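Local atomic coordinates of mortality factor 4-like protein 1 (Homo sapiens, PDB entry 2F5K), a protein that binds lysine-methylated histone H3 through its chromodomain and probably acts in gene regulation. Residues C31-L36 against W65-P70; V43-A46 against Q51-Y54. All coordinates share one frame; numbering follows the deposited sequence.

Interaction 1 (C31-L36 against W65-P70)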
# COMPACT_ATOMS: atom_id res chain seq x y z
N CYS A 31 1.34 1.40 0.35
CA CYS A 31 0.39 0.46 -0.14
C CYS A 31 -0.22 0.99 -1.39
O CYS A 31 -0.54 2.16 -1.46
CB CYS A 31 -0.70 0.20 0.91
SG CYS A 31 -1.84 -1.13 0.48
N PHE A 32 -0.41 0.10 -2.36
CA PHE A 32 -1.06 0.43 -3.60
C PHE A 32 -2.58 0.48 -3.41
O PHE A 32 -3.16 -0.36 -2.73
CB PHE A 32 -0.77 -0.65 -4.65
CG PHE A 32 0.49 -0.44 -5.42
CD1 PHE A 32 1.56 -1.26 -5.24
CD2 PHE A 32 0.58 0.57 -6.34
CE1 PHE A 32 2.74 -1.06 -5.98
CE2 PHE A 32 1.76 0.78 -7.06
CZ PHE A 32 2.83 -0.02 -6.85
N HIS A 33 -3.22 1.46 -4.03
CA HIS A 33 -4.65 1.55 -3.99
C HIS A 33 -5.20 1.64 -5.42
O HIS A 33 -5.74 0.67 -5.94
CB HIS A 33 -5.12 2.71 -3.11
CG HIS A 33 -6.60 2.89 -3.12
ND1 HIS A 33 -7.22 4.01 -3.63
CD2 HIS A 33 -7.60 2.07 -2.70
CE1 HIS A 33 -8.53 3.89 -3.51
NE2 HIS A 33 -8.79 2.71 -2.95
N GLY A 34 -5.06 2.78 -6.06
CA GLY A 34 -5.42 2.76 -7.48
C GLY A 34 -4.12 2.52 -8.24
O GLY A 34 -3.44 1.51 -8.02
N PRO A 35 -3.77 3.47 -9.10
CA PRO A 35 -2.48 3.49 -9.79
C PRO A 35 -1.46 4.20 -8.91
O PRO A 35 -0.38 4.55 -9.36
CB PRO A 35 -2.78 4.38 -10.99
CG PRO A 35 -3.67 5.45 -10.34
CD PRO A 35 -4.62 4.62 -9.48
N LEU A 36 -1.83 4.43 -7.67
CA LEU A 36 -1.00 5.22 -6.77
C LEU A 36 -0.57 4.47 -5.52
O LEU A 36 -1.24 3.55 -5.06
CB LEU A 36 -1.77 6.48 -6.37
CG LEU A 36 -1.91 7.50 -7.47
CD1 LEU A 36 -2.54 8.73 -6.90
CD2 LEU A 36 -0.56 7.87 -8.10
N TRP A 65 -12.17 3.56 4.66
CA TRP A 65 -11.37 3.09 3.55
C TRP A 65 -10.38 2.01 3.96
O TRP A 65 -9.70 1.41 3.11
CB TRP A 65 -10.62 4.24 2.91
CG TRP A 65 -11.52 5.30 2.39
CD1 TRP A 65 -12.33 6.13 3.12
CD2 TRP A 65 -11.71 5.67 1.02
NE1 TRP A 65 -13.00 6.99 2.29
CE2 TRP A 65 -12.64 6.73 0.99
CE3 TRP A 65 -11.18 5.21 -0.19
CZ2 TRP A 65 -13.05 7.33 -0.20
CZ3 TRP A 65 -11.58 5.81 -1.38
CH2 TRP A 65 -12.51 6.86 -1.37
N ASP A 66 -10.28 1.75 5.25
CA ASP A 66 -9.41 0.68 5.71
C ASP A 66 -9.84 -0.60 4.98
O ASP A 66 -11.03 -0.89 4.87
CB ASP A 66 -9.50 0.50 7.23
CG ASP A 66 -8.75 1.59 8.00
OD1 ASP A 66 -8.57 2.73 7.51
OD2 ASP A 66 -8.31 1.36 9.14
N GLU A 67 -8.87 -1.34 4.46
CA GLU A 67 -9.22 -2.52 3.68
C GLU A 67 -8.23 -3.68 3.72
O GLU A 67 -7.09 -3.54 4.16
CB GLU A 67 -9.44 -2.14 2.21
CG GLU A 67 -8.32 -1.34 1.57
CD GLU A 67 -8.37 -1.44 0.06
OE1 GLU A 67 -7.98 -0.51 -0.66
OE2 GLU A 67 -8.83 -2.49 -0.42
N TRP A 68 -8.71 -4.83 3.26
CA TRP A 68 -7.86 -6.00 3.16
C TRP A 68 -7.15 -5.93 1.84
O TRP A 68 -7.72 -5.49 0.83
CB TRP A 68 -8.68 -7.26 3.29
CG TRP A 68 -9.15 -7.41 4.66
CD1 TRP A 68 -10.34 -6.95 5.18
CD2 TRP A 68 -8.45 -8.01 5.74
NE1 TRP A 68 -10.42 -7.25 6.51
CE2 TRP A 68 -9.27 -7.91 6.88
CE3 TRP A 68 -7.22 -8.65 5.86
CZ2 TRP A 68 -8.89 -8.41 8.12
CZ3 TRP A 68 -6.85 -9.13 7.07
CH2 TRP A 68 -7.69 -9.02 8.19
N VAL A 69 -5.88 -6.33 1.83
CA VAL A 69 -5.05 -6.19 0.65
C VAL A 69 -4.18 -7.41 0.57
O VAL A 69 -3.78 -7.94 1.59
CB VAL A 69 -4.21 -4.89 0.78
CG1 VAL A 69 -2.72 -5.14 0.60
CG2 VAL A 69 -4.71 -3.82 -0.13
N PRO A 70 -3.96 -7.95 -0.63
CA PRO A 70 -3.02 -9.07 -0.76
C PRO A 70 -1.60 -8.52 -0.60
O PRO A 70 -1.41 -7.33 -0.76
CB PRO A 70 -3.27 -9.58 -2.17
CG PRO A 70 -3.76 -8.41 -2.88
CD PRO A 70 -4.63 -7.65 -1.90
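His33 reaches across to Glu67 and Trp65 with two different carbons of its imidazole. Its CD2 lies 3.3 Å from Glu67 OE1, and the oxygen sits at the edge of the ring, near its plane, while the carboxylate is turned 82° against the ring. An imidazole CH so placed is probably polarised enough to make the oxygen's approach favourable. On the other carbon, His33 CE1 meets Trp65 CZ3 at 4.2 Å; it comes to the indole edge, near the indole plane, and the two side chains cross at about a right angle. With CG anti to the backbone N (chi1 176°), the imidazole swings off the loop after strand 28-32 toward both partners. Histidine fits here because its rim CH groups can meet both an acceptor oxygen and an aromatic edge. Trp61 meets His33 and Trp65 edge-to-face, and Glu67 OE1 also has a long, weak ion pair with Arg73. Such a gathering of aromatic rings is consistent with the cage by which chromodomains hold methylated lysine, here in a small beta barrel. Deeper in that barrel the contact becomes apolar. Cys31 SG faces both methyls of Val69, 4.0 Å from CG2 and 4.1 Å from CG1. No hydrogen bond links 31-36 to 65-70, and the CA atoms of Cys31 and Val69 stay 8.6 Å apart: strands 28-32 and 67-70 are not neighbours in the sheet and meet through their side chains across the barrel interior. A small sulfur and a short branched chain are compact enough for that space, in which Cys31 also touches Ala40, Ile56 and Tyr58 and Val69 touches Val74. The loop bearing His33 is closed by its own backbone bond, His33 N to Leu36 O, 3.1 Å long.

Interaction 2 (V43-A46 against Q51-Y54)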
# COMPACT_ATOMS: atom_id res chain seq x y z
N VAL A 43 -2.29 -2.78 10.05
CA VAL A 43 -3.04 -3.03 11.28
C VAL A 43 -3.18 -4.52 11.57
O VAL A 43 -2.98 -4.95 12.70
CB VAL A 43 -4.44 -2.37 11.25
CG1 VAL A 43 -5.18 -2.64 12.55
CG2 VAL A 43 -4.33 -0.89 11.02
N LYS A 44 -3.51 -5.31 10.55
CA LYS A 44 -3.69 -6.75 10.73
C LYS A 44 -3.00 -7.61 9.67
O LYS A 44 -2.83 -7.20 8.52
CB LYS A 44 -5.18 -7.11 10.78
CG LYS A 44 -5.96 -6.55 11.97
CD LYS A 44 -7.39 -7.11 12.04
CE LYS A 44 -8.32 -6.23 12.90
NZ LYS A 44 -9.75 -6.61 12.76
N VAL A 45 -2.63 -8.82 10.08
CA VAL A 45 -1.96 -9.79 9.23
C VAL A 45 -2.70 -11.10 9.36
O VAL A 45 -2.69 -11.71 10.43
CB VAL A 45 -0.51 -10.06 9.68
CG1 VAL A 45 0.17 -11.06 8.77
CG2 VAL A 45 0.30 -8.77 9.76
N ALA A 46 -3.36 -11.55 8.30
CA ALA A 46 -4.06 -12.83 8.35
C ALA A 46 -3.61 -13.75 7.24
O ALA A 46 -3.42 -13.33 6.10
CB ALA A 46 -5.55 -12.62 8.29
N GLN A 51 -2.06 -18.01 1.24
CA GLN A 51 -2.00 -16.63 0.77
C GLN A 51 -2.11 -15.69 1.97
O GLN A 51 -3.08 -15.75 2.73
CB GLN A 51 -3.11 -16.35 -0.24
CG GLN A 51 -2.91 -16.99 -1.62
CD GLN A 51 -4.02 -16.65 -2.61
OE1 GLN A 51 -4.90 -15.82 -2.32
NE2 GLN A 51 -3.99 -17.29 -3.78
N VAL A 52 -1.10 -14.84 2.15
CA VAL A 52 -1.07 -13.91 3.27
C VAL A 52 -1.75 -12.60 2.91
O VAL A 52 -1.48 -12.03 1.86
CB VAL A 52 0.37 -13.64 3.71
CG1 VAL A 52 0.39 -12.88 5.02
CG2 VAL A 52 1.13 -14.95 3.85
N LYS A 53 -2.64 -12.13 3.78
CA LYS A 53 -3.38 -10.90 3.52
C LYS A 53 -3.05 -9.85 4.56
O LYS A 53 -2.53 -10.14 5.63
CB LYS A 53 -4.88 -11.18 3.53
CG LYS A 53 -5.32 -12.32 2.62
CD LYS A 53 -6.80 -12.21 2.26
CE LYS A 53 -7.20 -13.14 1.12
NZ LYS A 53 -8.49 -12.72 0.50
N TYR A 54 -3.35 -8.60 4.25
CA TYR A 54 -3.10 -7.54 5.21
C TYR A 54 -4.25 -6.59 5.32
O TYR A 54 -4.80 -6.14 4.31
CB TYR A 54 -1.85 -6.75 4.84
CG TYR A 54 -0.59 -7.55 4.87
CD1 TYR A 54 -0.07 -8.10 3.71
CD2 TYR A 54 0.08 -7.77 6.06
CE1 TYR A 54 1.08 -8.82 3.72
CE2 TYR A 54 1.24 -8.50 6.08
CZ TYR A 54 1.74 -9.02 4.91
OH TYR A 54 2.90 -9.76 4.93
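The ring of Tyr54 turns its CD2-CE2 edge to Val45, whose CG2 lies near the ring plane, 3.8 Å from Tyr54 CE2. The two residues form an antiparallel non-hydrogen-bonded pair, and their side chains run side by side in the same direction; Phe23 adds an edge-to-face meeting with the ring, and Pro21 touches Val45, Val52 and Tyr54 together. Val45 CG1, anti to its own N (chi1 -179°), also reaches Val52 CG1 at 4.2 Å, the beta branch giving one methyl to each neighbour. Cutting Val45 back to an alanine is likely to take away the two methyls that cover the CD2-CE2 edge and meet Val52 CG1, leaving the ring less firmly held on that side. On the other face of this antiparallel hairpin lie Ala46 and Lys53, a hydrogen-bonded pair. Lys53 N gives a nearly linear bond to Ala46 O (2.7 Å, 168°), whereas Ala46 N approaches Lys53 O from above the carbonyl plane at 3.1 Å. Next to the Val45-Tyr54 pair, Val43 and Lys44 both face Phe55 in a classic beta bulge. The backbone bonds set the register whatever the side chains, the valines and the tyrosine edge add apolar packing on one face, and the tyrosine hydroxyl finds its polar partners, Glu71 OE1 and Phe23 N, beyond the hairpin.

The two interactions belong to one antiparallel sheet curled into the chromodomain barrel, their centres about 13 Å apart. Along the chain, the hairpin of interaction 2 lies wholly between the two segments of interaction 1: 31-36 comes first, then 43-46 and 51-54, then 65-70. Strands 51-58 and 67-70 are neighbours, and Val69 N lies 2.7 Å from Tyr54 O, a probable hydrogen bond tying the contacts directly; Trp68 also packs by its CZ3 on Ala46 CB, 3.9 Å away. Interaction 2 thus zips adjacent strands near the surface, whereas interaction 1 joins non-adjacent strands across the interior and at the aromatic cluster consistent with methyl-lysine recognition.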